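Importin subunit beta-1 (Saccharomyces cerevisiae, PDB 5OWU) carries proteins into the nucleus by associating with importin alpha, which recognises the classical nuclear localization signal of the cargo. Local coordinates at residues L333-E338 / W383-A388; V370-V374 / A392-I396; H466-T471 / E513-S519; C294-I298 / L357-N361. All blocks are in the same frame, centred on the assembly; numbering follows the deposited sequence.

Overall arrangement
All four contacts join helices or loops of HEAT repeats 7, 8, 9, 11 and 12. Interactions 1 and 2 share helix 383-395: its first turn holds the repeat 8 loop in interaction 1, while its last turn meets helix 367-377 in interaction 2. These two touch through Ala-388 and Phe-373. Interaction 2 is the buried one and wholly apolar, whereas the others are only partly buried and mix packing with polar bonds. An arginine of the helix and a glutamine of the loop exchange hydrogen bonds in interaction 1, an aromatic ring lies on aliphatic carbons in interaction 3, and one amide-carboxylate bond joins helices in interaction 4. Interaction 4 touches interaction 2 through Ala-359; interaction 3 stands apart.

Interaction 1: L333-E338 / W383-A388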
loop_
_atom_site.group_PDB
_atom_site.type_symbol
_atom_site.label_atom_id
_atom_site.label_comp_id
_atom_site.label_asym_id
_atom_site.label_seq_id
_atom_site.Cartn_x
_atom_site.Cartn_y
_atom_site.Cartn_z
ATOM N N LEU A 333 -5.231 21.071 17.090
ATOM C CA LEU A 333 -6.136 19.991 17.483
ATOM C C LEU A 333 -7.540 20.470 17.848
ATOM O O LEU A 333 -8.477 19.658 17.831
ATOM C CB LEU A 333 -5.551 19.209 18.662
ATOM C CG LEU A 333 -4.237 18.474 18.388
ATOM C CD1 LEU A 333 -3.749 17.792 19.650
ATOM C CD2 LEU A 333 -4.409 17.457 17.265
ATOM N N THR A 334 -7.727 21.750 18.183
ATOM C CA THR A 334 -9.038 22.240 18.600
ATOM C C THR A 334 -9.885 22.735 17.431
ATOM O O THR A 334 -10.878 23.437 17.652
ATOM C CB THR A 334 -8.896 23.359 19.634
ATOM O OG1 THR A 334 -8.157 24.449 19.069
ATOM C CG2 THR A 334 -8.200 22.846 20.879
ATOM N N ARG A 335 -9.525 22.381 16.202
ATOM C CA ARG A 335 -10.304 22.739 15.024
ATOM C C ARG A 335 -11.059 21.531 14.470
ATOM O O ARG A 335 -11.137 21.329 13.258
ATOM C CB ARG A 335 -9.402 23.356 13.957
ATOM C CG ARG A 335 -8.673 24.600 14.421
ATOM C CD ARG A 335 -7.904 25.245 13.278
ATOM N NE ARG A 335 -7.019 26.321 13.728
ATOM C CZ ARG A 335 -6.340 27.119 12.911
ATOM N NH1 ARG A 335 -6.438 26.974 11.593
ATOM N NH2 ARG A 335 -5.555 28.061 13.406
ATOM N N GLN A 336 -11.633 20.716 15.355
ATOM C CA GLN A 336 -12.482 19.621 14.915
ATOM C C GLN A 336 -13.777 20.170 14.305
ATOM O O GLN A 336 -14.039 21.374 14.309
ATOM C CB GLN A 336 -12.817 18.687 16.079
ATOM C CG GLN A 336 -11.666 18.391 17.046
ATOM C CD GLN A 336 -11.630 19.348 18.226
ATOM O OE1 GLN A 336 -11.906 20.539 18.080
ATOM N NE2 GLN A 336 -11.289 18.831 19.403
ATOM N N ASN A 337 -14.602 19.264 13.792
ATOM C CA ASN A 337 -15.896 19.624 13.219
ATOM C C ASN A 337 -16.988 19.538 14.281
ATOM O O ASN A 337 -17.047 18.559 15.035
ATOM C CB ASN A 337 -16.223 18.696 12.047
ATOM C CG ASN A 337 -15.025 18.453 11.152
ATOM O OD1 ASN A 337 -14.234 19.364 10.895
ATOM N ND2 ASN A 337 -14.874 17.219 10.686
ATOM N N GLU A 338 -17.854 20.557 14.338
ATOM C CA GLU A 338 -18.981 20.571 15.278
ATOM C C GLU A 338 -20.109 19.674 14.766
ATOM O O GLU A 338 -21.217 20.122 14.471
ATOM C CB GLU A 338 -19.486 21.991 15.512
ATOM C CG GLU A 338 -18.642 22.804 16.498
ATOM C CD GLU A 338 -19.283 23.020 17.868
ATOM O OE1 GLU A 338 -20.228 22.284 18.225
ATOM O OE2 GLU A 338 -18.819 23.928 18.597
ATOM N N TRP A 383 -15.647 21.366 25.020
ATOM C CA TRP A 383 -15.417 19.981 24.621
ATOM C C TRP A 383 -14.257 19.870 23.645
ATOM O O TRP A 383 -13.545 18.861 23.642
ATOM C CB TRP A 383 -16.685 19.372 24.006
ATOM C CG TRP A 383 -17.046 19.889 22.634
ATOM C CD1 TRP A 383 -17.936 20.884 22.340
ATOM C CD2 TRP A 383 -16.540 19.424 21.376
ATOM N NE1 TRP A 383 -18.014 21.067 20.979
ATOM C CE2 TRP A 383 -17.167 20.185 20.364
ATOM C CE3 TRP A 383 -15.616 18.444 21.005
ATOM C CZ2 TRP A 383 -16.896 19.996 19.013
ATOM C CZ3 TRP A 383 -15.350 18.257 19.658
ATOM C CH2 TRP A 383 -15.988 19.029 18.679
ATOM N N ARG A 384 -14.041 20.896 22.821
ATOM C CA ARG A 384 -12.950 20.841 21.851
ATOM C C ARG A 384 -11.600 20.723 22.548
ATOM O O ARG A 384 -10.691 20.042 22.055
ATOM C CB ARG A 384 -12.975 22.081 20.962
ATOM C CG ARG A 384 -14.176 22.171 20.039
ATOM C CD ARG A 384 -14.143 23.502 19.305
ATOM N NE ARG A 384 -15.057 23.561 18.166
ATOM C CZ ARG A 384 -14.806 23.032 16.973
ATOM N NH1 ARG A 384 -13.676 22.375 16.751
ATOM N NH2 ARG A 384 -15.689 23.155 15.999
ATOM N N ASN A 385 -11.453 21.376 23.702
ATOM C CA ASN A 385 -10.184 21.348 24.417
ATOM C C ASN A 385 -9.966 20.022 25.139
ATOM O O ASN A 385 -8.846 19.503 25.157
ATOM C CB ASN A 385 -10.121 22.522 25.389
ATOM C CG ASN A 385 -10.052 23.859 24.671
ATOM O OD1 ASN A 385 -11.061 24.376 24.202
ATOM N ND2 ASN A 385 -8.856 24.414 24.569
ATOM N N ARG A 386 -11.016 19.443 25.720
ATOM C CA ARG A 386 -10.866 18.130 26.344
ATOM C C ARG A 386 -10.568 17.057 25.298
ATOM O O ARG A 386 -9.676 16.212 25.492
ATOM C CB ARG A 386 -12.125 17.784 27.136
ATOM C CG ARG A 386 -12.547 18.857 28.147
ATOM C CD ARG A 386 -13.558 18.334 29.166
ATOM N NE ARG A 386 -14.831 17.952 28.561
ATOM C CZ ARG A 386 -15.779 18.811 28.206
ATOM N NH1 ARG A 386 -15.597 20.117 28.371
ATOM N NH2 ARG A 386 -16.906 18.370 27.667
ATOM N N GLU A 387 -11.298 17.078 24.177
ATOM C CA GLU A 387 -11.027 16.125 23.105
ATOM C C GLU A 387 -9.600 16.283 22.599
ATOM O O GLU A 387 -8.876 15.296 22.422
ATOM C CB GLU A 387 -12.032 16.309 21.964
ATOM C CG GLU A 387 -12.040 15.166 20.944
ATOM C CD GLU A 387 -10.915 15.253 19.921
ATOM O OE1 GLU A 387 -10.333 16.348 19.757
ATOM O OE2 GLU A 387 -10.615 14.222 19.275
ATOM N N ALA A 388 -9.172 17.529 22.378
ATOM C CA ALA A 388 -7.788 17.777 21.986
ATOM C C ALA A 388 -6.814 17.200 23.007
ATOM O O ALA A 388 -5.778 16.637 22.639
ATOM C CB ALA A 388 -7.554 19.279 21.811
HETATM O O HOH W 1 -8.224 16.988 18.148
#
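Gln-336 O is gripped by both terminal nitrogens of one guanidinium, Arg-384 NH1 at 2.7 Å and Arg-384 NH2 at 3.0 Å. The oxygen lies in the guanidinium plane, yet both nitrogens stand above its carbonyl plane, on one face. An arginine suits the place because its chain, extended from CG to NE, carries its N-H groups to several carbonyl oxygens of the loop; NH1 adds weak bonds to Thr-334 O and Gln-336 OE1. A leucine here has no N-H to offer Gln-336 O, and the loop would probably be held less firmly to the helix. The side chain of Gln-336 runs past Arg-384 the opposite way. A bend at chi2 (92°) turns its amide back over the helix, where NE2 gives Glu-387 OE1 a nearly straight bond of 2.7 Å. NE2 also reaches a lone pair of Arg-384 O at 3.0 Å, which already accepts Ala-388 N. Glu-387 OE1 takes a water shared with Leu-333 O, and OE2 turns to Thr-430. Small Ala-388 lets the loop come close, its CB 3.7 Å from Leu-333 CB. The flat Trp-383 ring backs the arginine chain, with Arg-384 CG 3.5 Å above its centre, and has Asn-337 O at its edge. This is a loop-to-helix contact between neighbouring repeats of a HEAT solenoid: the loop joining the helices of repeat 8 rests on the second helix of repeat 9.

Interaction 2: V370-V374 / A392-I396; sequences VLEFV and AFGSI
Val-370 and Ile-396 meet tip to tip, with Val-370 CG1 3.6 Å from Ile-396 CD1. Ile-396 CG2 faces both valine methyls, 3.7 Å from each of Val-370 CG1 and Val-370 CG2. Ile-396, which follows the helical residues, has CG1 set between its backbone N and carbonyl carbon (chi1 61°), which points CD1 at Val-370. Beside this pair the methyl of Ala-392 is touched from several directions: Val-370 CG1 comes to 4.0 Å from Ala-392 CB, while Val-374 CG2 and Phe-373 CD2 each stand slightly farther off. A residue no larger than alanine suits this point, where three side chains of helix 367-377 converge on one methyl. Farther along, Val-374 CG2 packs 4.1 Å from Phe-393 CB, and Leu-371 CD2 touches Phe-393 CE2 near the far end of the ring. A second shell positions these groups. Phe-393 is lodged among Val-409, Ala-412 and Ile-416 of helix 402-418 and Cys-434 and Ile-438 of helix 425-442, while Leu-330 and Leu-355 of repeat 8 lie against Ala-392. Both helices belong to repeat 9, so the contact is the inside of one helical hairpin, flanked by the repeats before and after it. No hydrogen bond crosses between the segments; their hold rests on the fit of aliphatic and aromatic carbon, consistent with burial away from water.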
loop_
_atom_site.group_PDB
_atom_site.type_symbol
_atom_site.label_atom_id
_atom_site.label_comp_id
_atom_site.label_asym_id
_atom_site.label_seq_id
_atom_site.Cartn_x
_atom_site.Cartn_y
_atom_site.Cartn_z
ATOM N N VAL A 370 3.582 18.561 25.157
ATOM C CA VAL A 370 2.318 17.829 25.081
ATOM C C VAL A 370 1.697 17.696 26.463
ATOM O O VAL A 370 0.515 17.989 26.654
ATOM C CB VAL A 370 2.523 16.455 24.426
ATOM C CG1 VAL A 370 1.242 15.632 24.515
ATOM C CG2 VAL A 370 2.949 16.634 22.975
ATOM N N LEU A 371 2.478 17.249 27.446
ATOM C CA LEU A 371 1.937 17.096 28.792
ATOM C C LEU A 371 1.434 18.427 29.333
ATOM O O LEU A 371 0.419 18.475 30.042
ATOM C CB LEU A 371 2.996 16.497 29.717
ATOM C CG LEU A 371 3.350 15.042 29.408
ATOM C CD1 LEU A 371 4.552 14.600 30.228
ATOM C CD2 LEU A 371 2.141 14.121 29.658
ATOM N N GLU A 372 2.117 19.523 28.999
ATOM C CA GLU A 372 1.616 20.833 29.401
ATOM C C GLU A 372 0.244 21.100 28.789
ATOM O O GLU A 372 -0.696 21.508 29.488
ATOM C CB GLU A 372 2.613 21.925 29.001
ATOM C CG GLU A 372 2.350 23.264 29.680
ATOM C CD GLU A 372 3.214 24.388 29.137
ATOM O OE1 GLU A 372 4.301 24.102 28.587
ATOM O OE2 GLU A 372 2.794 25.560 29.258
ATOM N N PHE A 373 0.107 20.868 27.479
ATOM C CA PHE A 373 -1.186 21.046 26.816
ATOM C C PHE A 373 -2.272 20.168 27.449
ATOM O O PHE A 373 -3.391 20.630 27.725
ATOM C CB PHE A 373 -1.022 20.735 25.330
ATOM C CG PHE A 373 -2.266 20.918 24.528
ATOM C CD1 PHE A 373 -2.594 22.162 24.015
ATOM C CD2 PHE A 373 -3.106 19.844 24.270
ATOM C CE1 PHE A 373 -3.736 22.336 23.266
ATOM C CE2 PHE A 373 -4.254 20.015 23.521
ATOM C CZ PHE A 373 -4.570 21.266 23.022
ATOM N N VAL A 374 -1.958 18.893 27.685
ATOM C CA VAL A 374 -2.925 17.974 28.280
ATOM C C VAL A 374 -3.392 18.510 29.627
ATOM O O VAL A 374 -4.597 18.621 29.887
ATOM C CB VAL A 374 -2.316 16.565 28.415
ATOM C CG1 VAL A 374 -3.265 15.622 29.155
ATOM C CG2 VAL A 374 -1.987 16.001 27.059
ATOM N N ALA A 392 -4.038 14.398 22.132
ATOM C CA ALA A 392 -2.603 14.617 22.275
ATOM C C ALA A 392 -1.968 13.532 23.141
ATOM O O ALA A 392 -0.919 12.956 22.788
ATOM C CB ALA A 392 -2.353 16.012 22.863
ATOM N N PHE A 393 -2.610 13.211 24.270
ATOM C CA PHE A 393 -2.036 12.202 25.149
ATOM C C PHE A 393 -1.908 10.871 24.425
ATOM O O PHE A 393 -0.845 10.242 24.441
ATOM C CB PHE A 393 -2.876 12.041 26.413
ATOM C CG PHE A 393 -2.183 11.246 27.475
ATOM C CD1 PHE A 393 -2.283 9.873 27.499
ATOM C CD2 PHE A 393 -1.405 11.873 28.429
ATOM C CE1 PHE A 393 -1.634 9.134 28.473
ATOM C CE2 PHE A 393 -0.753 11.147 29.395
ATOM C CZ PHE A 393 -0.866 9.775 29.420
ATOM N N GLY A 394 -2.981 10.432 23.768
ATOM C CA GLY A 394 -2.910 9.196 23.015
ATOM C C GLY A 394 -1.873 9.259 21.913
ATOM O O GLY A 394 -1.219 8.258 21.611
ATOM N N SER A 395 -1.689 10.440 21.321
ATOM C CA SER A 395 -0.734 10.604 20.231
ATOM C C SER A 395 0.721 10.547 20.677
ATOM O O SER A 395 1.594 10.439 19.808
ATOM C CB SER A 395 -0.977 11.927 19.506
ATOM O OG SER A 395 -2.162 11.876 18.735
ATOM N N ILE A 396 1.026 10.629 21.976
ATOM C CA ILE A 396 2.424 10.477 22.402
ATOM C C ILE A 396 2.694 9.118 23.061
ATOM O O ILE A 396 3.729 8.946 23.703
ATOM C CB ILE A 396 2.880 11.632 23.313
ATOM C CG1 ILE A 396 2.048 11.707 24.596
ATOM C CG2 ILE A 396 2.830 12.953 22.549
ATOM C CD1 ILE A 396 2.684 12.559 25.688
#

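Interaction 3: H466-T471 / E513-S519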
loop_
_atom_site.group_PDB
_atom_site.type_symbol
_atom_site.label_atom_id
_atom_site.label_comp_id
_atom_site.label_asym_id
_atom_site.label_seq_id
_atom_site.Cartn_x
_atom_site.Cartn_y
_atom_site.Cartn_z
ATOM N N HIS A 466 -22.897 5.091 22.501
ATOM C CA HIS A 466 -23.049 5.416 21.093
ATOM C C HIS A 466 -22.123 4.533 20.257
ATOM O O HIS A 466 -20.988 4.260 20.674
ATOM C CB HIS A 466 -22.716 6.892 20.872
ATOM C CG HIS A 466 -23.014 7.390 19.494
ATOM N ND1 HIS A 466 -22.201 7.129 18.411
ATOM C CD2 HIS A 466 -24.032 8.149 19.025
ATOM C CE1 HIS A 466 -22.709 7.702 17.334
ATOM N NE2 HIS A 466 -23.820 8.328 17.681
ATOM N N PRO A 467 -22.559 4.073 19.084
ATOM C CA PRO A 467 -21.710 3.157 18.301
ATOM C C PRO A 467 -20.301 3.669 18.038
ATOM O O PRO A 467 -19.372 2.855 17.955
ATOM C CB PRO A 467 -22.499 2.978 16.995
ATOM C CG PRO A 467 -23.543 4.056 16.998
ATOM C CD PRO A 467 -23.853 4.322 18.420
ATOM N N LYS A 468 -20.105 4.985 17.902
ATOM C CA LYS A 468 -18.759 5.517 17.692
ATOM C C LYS A 468 -17.842 5.201 18.866
ATOM O O LYS A 468 -16.666 4.865 18.674
ATOM C CB LYS A 468 -18.816 7.025 17.464
ATOM C CG LYS A 468 -19.386 7.399 16.131
ATOM C CD LYS A 468 -19.349 8.893 15.910
ATOM C CE LYS A 468 -18.769 9.210 14.543
ATOM N NZ LYS A 468 -19.189 10.544 14.062
ATOM N N VAL A 469 -18.360 5.317 20.091
ATOM C CA VAL A 469 -17.602 4.924 21.278
ATOM C C VAL A 469 -17.386 3.412 21.294
ATOM O O VAL A 469 -16.269 2.929 21.523
ATOM C CB VAL A 469 -18.329 5.407 22.549
ATOM C CG1 VAL A 469 -17.551 5.029 23.815
ATOM C CG2 VAL A 469 -18.555 6.920 22.497
ATOM N N ALA A 470 -18.449 2.646 21.035
ATOM C CA ALA A 470 -18.369 1.187 21.102
ATOM C C ALA A 470 -17.311 0.631 20.149
ATOM O O ALA A 470 -16.601 -0.325 20.485
ATOM C CB ALA A 470 -19.741 0.577 20.788
ATOM N N THR A 471 -17.196 1.209 18.955
ATOM C CA THR A 471 -16.200 0.732 17.995
ATOM C C THR A 471 -14.792 0.889 18.553
ATOM O O THR A 471 -13.968 -0.042 18.510
ATOM C CB THR A 471 -16.363 1.500 16.681
ATOM O OG1 THR A 471 -17.628 1.155 16.099
ATOM C CG2 THR A 471 -15.252 1.185 15.692
ATOM N N GLU A 513 -24.153 0.514 12.609
ATOM C CA GLU A 513 -23.808 1.919 12.469
ATOM C C GLU A 513 -22.411 2.178 13.029
ATOM O O GLU A 513 -21.997 1.591 14.038
ATOM C CB GLU A 513 -24.855 2.795 13.154
ATOM C CG GLU A 513 -24.820 4.233 12.665
ATOM C CD GLU A 513 -26.049 5.027 13.057
ATOM O OE1 GLU A 513 -27.059 4.956 12.328
ATOM O OE2 GLU A 513 -26.006 5.712 14.099
ATOM N N PHE A 514 -21.659 3.011 12.305
ATOM C CA PHE A 514 -20.289 3.374 12.656
ATOM C C PHE A 514 -19.444 2.147 12.973
ATOM O O PHE A 514 -18.482 2.215 13.737
ATOM C CB PHE A 514 -20.286 4.383 13.804
ATOM C CG PHE A 514 -20.952 5.672 13.437
ATOM C CD1 PHE A 514 -20.385 6.502 12.483
ATOM C CD2 PHE A 514 -22.154 6.040 14.005
ATOM C CE1 PHE A 514 -20.999 7.684 12.119
ATOM C CE2 PHE A 514 -22.775 7.222 13.641
ATOM C CZ PHE A 514 -22.192 8.044 12.698
ATOM N N ASN A 515 -19.800 1.025 12.352
ATOM C CA ASN A 515 -19.023 -0.209 12.381
ATOM C C ASN A 515 -18.939 -0.822 13.774
ATOM O O ASN A 515 -18.088 -1.684 14.018
ATOM C CB ASN A 515 -17.618 0.018 11.819
ATOM C CG ASN A 515 -17.122 -1.165 11.025
ATOM O OD1 ASN A 515 -17.838 -1.692 10.172
ATOM N ND2 ASN A 515 -15.898 -1.604 11.306
ATOM N N ALA A 516 -19.847 -0.444 14.683
ATOM C CA ALA A 516 -19.766 -0.958 16.049
ATOM C C ALA A 516 -20.010 -2.465 16.124
ATOM O O ALA A 516 -19.404 -3.145 16.958
ATOM C CB ALA A 516 -20.756 -0.213 16.945
ATOM N N ARG A 517 -20.885 -3.011 15.281
ATOM C CA ARG A 517 -21.170 -4.440 15.368
ATOM C C ARG A 517 -20.037 -5.270 14.766
ATOM O O ARG A 517 -19.536 -6.209 15.400
ATOM C CB ARG A 517 -22.508 -4.740 14.681
ATOM C CG ARG A 517 -22.936 -6.198 14.744
ATOM C CD ARG A 517 -24.365 -6.363 14.232
ATOM N NE ARG A 517 -24.492 -6.061 12.808
ATOM C CZ ARG A 517 -25.652 -5.868 12.183
ATOM N NH1 ARG A 517 -26.790 -5.929 12.856
ATOM N NH2 ARG A 517 -25.681 -5.611 10.880
ATOM N N ALA A 518 -19.600 -4.919 13.555
ATOM C CA ALA A 518 -18.476 -5.617 12.936
ATOM C C ALA A 518 -17.231 -5.564 13.815
ATOM O O ALA A 518 -16.534 -6.578 13.984
ATOM C CB ALA A 518 -18.181 -5.011 11.562
ATOM N N SER A 519 -16.935 -4.393 14.388
ATOM C CA SER A 519 -15.788 -4.279 15.280
ATOM C C SER A 519 -15.911 -5.249 16.443
ATOM O O SER A 519 -14.928 -5.906 16.822
ATOM C CB SER A 519 -15.656 -2.839 15.780
ATOM O OG SER A 519 -15.378 -1.975 14.691
HETATM O O HOH W 2 -18.023 -2.620 19.249
#
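Phe-514 turns one face of its ring to Lys-468, whose chain crosses it obliquely, and each carbon from CB outward finds a neighbour. CB touches Lys-468 CG and Pro-467 CB. Lys-468 CG stands over one face of the ring in a CH-pi contact, 3.8 Å from the ring centroid and 21° off the normal. Pro-467 CG lies at the ring edge, nearest CD2, while Phe-514 CE2 comes within 3.7 Å of His-466 CE1 and Phe-514 CE1 lies 3.6 Å from Lys-468 CE. A bend at chi3 (132°) keeps the lysine over the ring, while NZ goes on to a salt bridge with Asp-343 in the acidic loop of repeat 8. A serine in place of Phe-514 would probably leave the lysine chain without its flat support and open a gap beside Pro-467. His-466 is the N-cap: its ND1 accepts Lys-468 N, which holds the imidazole at the helix start. Thr-471 OG1 faces two carbonyls, Phe-514 O at 2.7 Å and Pro-467 O at 3.1 Å, with one proton for both. The small Ala-516 fits closely, its CB 3.6 Å from Pro-467 CB, and a water bonded to Ala-516 O also reaches Ala-470 O weakly. Here the start of the second helix of repeat 11 packs against that of repeat 12 and the residues just before it, the stacking by which a HEAT solenoid extends.

Interaction 4: C294-I298 / L357-N361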
loop_
_atom_site.group_PDB
_atom_site.type_symbol
_atom_site.label_atom_id
_atom_site.label_comp_id
_atom_site.label_asym_id
_atom_site.label_seq_id
_atom_site.Cartn_x
_atom_site.Cartn_y
_atom_site.Cartn_z
ATOM N N CYS A 294 9.351 14.556 9.319
ATOM C CA CYS A 294 9.404 13.460 10.281
ATOM C C CYS A 294 9.507 12.111 9.578
ATOM O O CYS A 294 10.296 11.252 9.981
ATOM C CB CYS A 294 8.179 13.488 11.194
ATOM S SG CYS A 294 8.217 14.802 12.415
ATOM N N GLU A 295 8.701 11.900 8.534
ATOM C CA GLU A 295 8.734 10.621 7.826
ATOM C C GLU A 295 10.124 10.333 7.281
ATOM O O GLU A 295 10.605 9.188 7.346
ATOM C CB GLU A 295 7.711 10.621 6.688
ATOM C CG GLU A 295 6.274 10.708 7.159
ATOM C CD GLU A 295 5.308 10.993 6.026
ATOM O OE1 GLU A 295 5.765 11.081 4.868
ATOM O OE2 GLU A 295 4.097 11.138 6.296
ATOM N N GLU A 296 10.786 11.360 6.736
ATOM C CA GLU A 296 12.111 11.144 6.167
ATOM C C GLU A 296 13.124 10.832 7.260
ATOM O O GLU A 296 13.982 9.959 7.087
ATOM C CB GLU A 296 12.553 12.365 5.351
ATOM C CG GLU A 296 11.746 12.612 4.076
ATOM C CD GLU A 296 11.644 11.384 3.167
ATOM O OE1 GLU A 296 12.657 10.668 2.989
ATOM O OE2 GLU A 296 10.539 11.134 2.637
ATOM N N GLU A 297 13.034 11.519 8.402
ATOM C CA GLU A 297 14.003 11.264 9.462
ATOM C C GLU A 297 13.774 9.905 10.123
ATOM O O GLU A 297 14.742 9.231 10.514
ATOM C CB GLU A 297 13.966 12.421 10.465
ATOM C CG GLU A 297 14.399 13.724 9.782
ATOM C CD GLU A 297 14.453 14.938 10.690
ATOM O OE1 GLU A 297 13.806 14.951 11.754
ATOM O OE2 GLU A 297 15.157 15.896 10.320
ATOM N N ILE A 298 12.520 9.463 10.220
ATOM C CA ILE A 298 12.255 8.109 10.704
ATOM C C ILE A 298 12.820 7.087 9.726
ATOM O O ILE A 298 13.432 6.088 10.130
ATOM C CB ILE A 298 10.746 7.900 10.933
ATOM C CG1 ILE A 298 10.250 8.794 12.069
ATOM C CG2 ILE A 298 10.440 6.424 11.272
ATOM C CD1 ILE A 298 8.728 8.967 12.128
ATOM N N LEU A 357 3.870 11.392 14.450
ATOM C CA LEU A 357 5.173 11.281 13.795
ATOM C C LEU A 357 6.275 11.937 14.626
ATOM O O LEU A 357 7.386 11.398 14.748
ATOM C CB LEU A 357 5.114 11.908 12.401
ATOM C CG LEU A 357 4.262 11.157 11.372
ATOM C CD1 LEU A 357 4.107 11.974 10.099
ATOM C CD2 LEU A 357 4.871 9.803 11.056
ATOM N N PHE A 358 6.003 13.116 15.180
ATOM C CA PHE A 358 6.981 13.760 16.051
ATOM C C PHE A 358 7.344 12.853 17.216
ATOM O O PHE A 358 8.521 12.708 17.558
ATOM C CB PHE A 358 6.440 15.095 16.563
ATOM C CG PHE A 358 6.930 16.283 15.786
ATOM C CD1 PHE A 358 8.136 16.892 16.119
ATOM C CD2 PHE A 358 6.195 16.787 14.724
ATOM C CE1 PHE A 358 8.601 17.984 15.410
ATOM C CE2 PHE A 358 6.652 17.883 14.006
ATOM C CZ PHE A 358 7.858 18.483 14.350
ATOM N N ALA A 359 6.342 12.229 17.842
ATOM C CA ALA A 359 6.619 11.394 19.007
ATOM C C ALA A 359 7.439 10.167 18.631
ATOM O O ALA A 359 8.350 9.778 19.371
ATOM C CB ALA A 359 5.314 10.975 19.680
ATOM N N GLN A 360 7.124 9.534 17.497
ATOM C CA GLN A 360 7.903 8.379 17.055
ATOM C C GLN A 360 9.332 8.781 16.712
ATOM O O GLN A 360 10.282 8.046 17.000
ATOM C CB GLN A 360 7.226 7.723 15.846
ATOM C CG GLN A 360 5.901 7.066 16.174
ATOM C CD GLN A 360 5.113 6.674 14.939
ATOM O OE1 GLN A 360 5.054 7.420 13.961
ATOM N NE2 GLN A 360 4.497 5.499 14.980
ATOM N N ASN A 361 9.500 9.951 16.103
ATOM C CA ASN A 361 10.812 10.380 15.636
ATOM C C ASN A 361 11.681 10.900 16.774
ATOM O O ASN A 361 12.906 10.745 16.732
ATOM C CB ASN A 361 10.629 11.459 14.568
ATOM C CG ASN A 361 11.934 11.909 13.945
ATOM O OD1 ASN A 361 12.940 11.206 13.987
ATOM N ND2 ASN A 361 11.911 13.091 13.344
#
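Helices 280-306 and 347-362 run side by side in nearly the same direction, their axes in segments 294-298 and 357-361 approaching to 9.4 Å and crossing at 24°. Cys-294 faces Leu-357 across the interface, its CB 3.7 Å from Leu-357 CB. Its sulfur stands over one face of the Phe-358 ring, 3.8 Å from the centroid and 16° off the normal, a sulfur-aromatic contact for which a small, polarisable thiol is well suited. Ile-298 brings CG1 to 3.7 Å from Asn-361 CB, and its CD1 rests near Leu-357 CD2. Leu-357 CD1 lies beside the aliphatic CG of Glu-295. Asn-361 swings CG away from its own backbone N (chi1 -176°), which carries the amide across to Glu-297: ND2 donates to Glu-297 OE1 at 3.1 Å, using that oxygen's anti lone pair. The carboxylate has further partners, because Glu-297 OE2 also accepts from Tyr-256 OH and Phe-317 N, tying in the start of helix 317-332. These second helices of repeats 7 and 8 are thus joined by packing of apolar carbon and sulfur together with a single direct hydrogen bond, whose buried acid has its charge spread among several donors and is therefore likely to stay ionised.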